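Local coordinates for protein octenoyl-coa reductase/carboxylase (Streptomyces sp., PDB 4A0S) that probably reduces and carboxylates 2-octenoyl-CoA with NADPH, probably making an extender unit for cinnabaramide polyketide biosynthesis, at residues Ala379-Met384 / Asp434-Leu439. Sequence-based numbering, arbitrary orientation.
Sequences AVVPAM and DRLNPL
Val381 drives its two methyls into the end of the short helix that carries Arg435 and Leu436. CG1, anti to the carbonyl carbon (chi1 -59°), sits over the centre of one face of the Arg435 guanidinium, 3.6 Å from CZ, the two side chains crossing at about a right angle; Leu436 CD2 flanks the same methyl. CG2 turns instead to the Pro438 ring, 3.6 Å from its CD. Both methyls also rest against the carbonyl oxygen of Arg435. The arginine chain bends at chi2 (137°), which brings its flat end back alongside the facing loop, with NH2 3.1 Å from Ala379 O near the guanidinium plane. Trimming Val381 to an alanine would remove both methyls and would probably leave the guanidinium face and the Pro438 ring without their apolar partners, with a gap where they packed.

Farther along, water takes over. One water accepts from Leu439 N at 2.9 Å and lies against Pro382 O and Met384 O; another bridges Met384 O and Asn437 OD1. Met384 CE lies 3.4 Å from Asn437 OD1, the two side chains running side by side. The Asn437 amide is anchored through ND2 to Glu433 O and Glu195 OE2. Leu439 CD1 meets Ala383 CB at 4.0 Å.

Residues 379-384 link helix 365-376 to strand 384-389, which pairs in parallel with 408-412, and the contact joins this connection to the C-terminal part of the chain. Helix 232-243 of the Rossmann nucleotide-binding domain, beginning at the NADP-binding Gly232, takes Val380 and Ala383, with Gln239 and Tyr236 bonding Val381 O and Ala383 N, while helix 193-197 packs against Pro382 and Met384.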
# COMPACT_ATOMS: atom_id res chain seq x y z
N ALA A 379 -2.14 -21.71 15.26
CA ALA A 379 -1.14 -20.67 15.35
C ALA A 379 -1.52 -19.67 16.43
O ALA A 379 -0.67 -19.15 17.13
CB ALA A 379 -1.00 -19.96 14.02
N VAL A 380 -2.82 -19.42 16.53
CA VAL A 380 -3.37 -18.50 17.49
C VAL A 380 -4.42 -19.30 18.27
O VAL A 380 -5.08 -20.20 17.72
CB VAL A 380 -3.96 -17.27 16.78
CG1 VAL A 380 -4.78 -16.41 17.72
CG2 VAL A 380 -2.83 -16.44 16.14
N VAL A 381 -4.53 -19.01 19.56
CA VAL A 381 -5.35 -19.80 20.46
C VAL A 381 -6.31 -18.88 21.20
O VAL A 381 -6.03 -17.68 21.32
CB VAL A 381 -4.50 -20.61 21.46
CG1 VAL A 381 -3.54 -21.57 20.72
CG2 VAL A 381 -3.76 -19.68 22.45
N PRO A 382 -7.44 -19.44 21.66
CA PRO A 382 -8.46 -18.65 22.34
C PRO A 382 -7.88 -18.14 23.64
O PRO A 382 -7.09 -18.84 24.27
CB PRO A 382 -9.58 -19.65 22.60
CG PRO A 382 -9.39 -20.69 21.58
CD PRO A 382 -7.91 -20.82 21.43
N ALA A 383 -8.28 -16.93 24.00
CA ALA A 383 -7.82 -16.23 25.17
C ALA A 383 -8.83 -16.40 26.30
O ALA A 383 -8.92 -15.56 27.18
CB ALA A 383 -7.64 -14.77 24.85
N MET A 384 -9.59 -17.49 26.27
CA MET A 384 -10.62 -17.70 27.29
C MET A 384 -9.95 -17.94 28.62
O MET A 384 -8.99 -18.69 28.70
CB MET A 384 -11.50 -18.88 26.92
CG MET A 384 -12.66 -19.10 27.86
SD MET A 384 -13.56 -20.51 27.30
CE MET A 384 -12.52 -21.85 27.89
N ASP A 434 -4.02 -27.44 26.86
CA ASP A 434 -3.31 -26.39 27.61
C ASP A 434 -2.75 -25.30 26.72
O ASP A 434 -2.82 -24.11 27.07
CB ASP A 434 -2.21 -26.99 28.50
CG ASP A 434 -2.78 -27.82 29.64
OD1 ASP A 434 -3.99 -27.65 29.95
OD2 ASP A 434 -2.04 -28.66 30.20
N ARG A 435 -2.22 -25.69 25.57
CA ARG A 435 -1.80 -24.71 24.58
C ARG A 435 -3.01 -23.87 24.16
O ARG A 435 -2.89 -22.67 23.91
CB ARG A 435 -1.14 -25.36 23.36
CG ARG A 435 -1.24 -24.50 22.06
CD ARG A 435 0.04 -24.46 21.24
NE ARG A 435 -0.06 -23.51 20.12
CZ ARG A 435 0.02 -22.18 20.23
NH1 ARG A 435 0.18 -21.59 21.41
NH2 ARG A 435 -0.06 -21.43 19.14
N LEU A 436 -4.17 -24.52 24.07
CA LEU A 436 -5.39 -23.85 23.65
C LEU A 436 -5.97 -22.96 24.73
O LEU A 436 -6.79 -22.11 24.44
CB LEU A 436 -6.43 -24.87 23.19
CG LEU A 436 -6.06 -25.62 21.92
CD1 LEU A 436 -7.04 -26.73 21.69
CD2 LEU A 436 -5.99 -24.67 20.72
N ASN A 437 -5.56 -23.15 25.97
CA ASN A 437 -6.11 -22.34 27.06
C ASN A 437 -5.02 -21.79 27.94
O ASN A 437 -4.98 -22.12 29.12
CB ASN A 437 -7.07 -23.16 27.91
CG ASN A 437 -8.33 -23.51 27.17
OD1 ASN A 437 -9.28 -22.75 27.17
ND2 ASN A 437 -8.34 -24.68 26.55
N PRO A 438 -4.14 -20.93 27.37
CA PRO A 438 -3.04 -20.35 28.13
C PRO A 438 -3.54 -19.59 29.34
O PRO A 438 -2.86 -19.53 30.37
CB PRO A 438 -2.39 -19.39 27.13
CG PRO A 438 -3.43 -19.14 26.10
CD PRO A 438 -4.16 -20.43 25.98
N LEU A 439 -4.73 -19.01 29.23
CA LEU A 439 -5.27 -18.17 30.29
C LEU A 439 -6.21 -18.89 31.24
O LEU A 439 -6.83 -18.24 32.09
CB LEU A 439 -5.96 -16.95 29.69
CG LEU A 439 -5.06 -16.03 28.86
CD1 LEU A 439 -5.86 -14.84 28.38
CD2 LEU A 439 -3.80 -15.57 29.63
O HOH W 1 -6.92 -18.98 27.28
O HOH W 2 -8.94 -20.57 25.63
O HOH W 3 -9.40 -21.37 29.49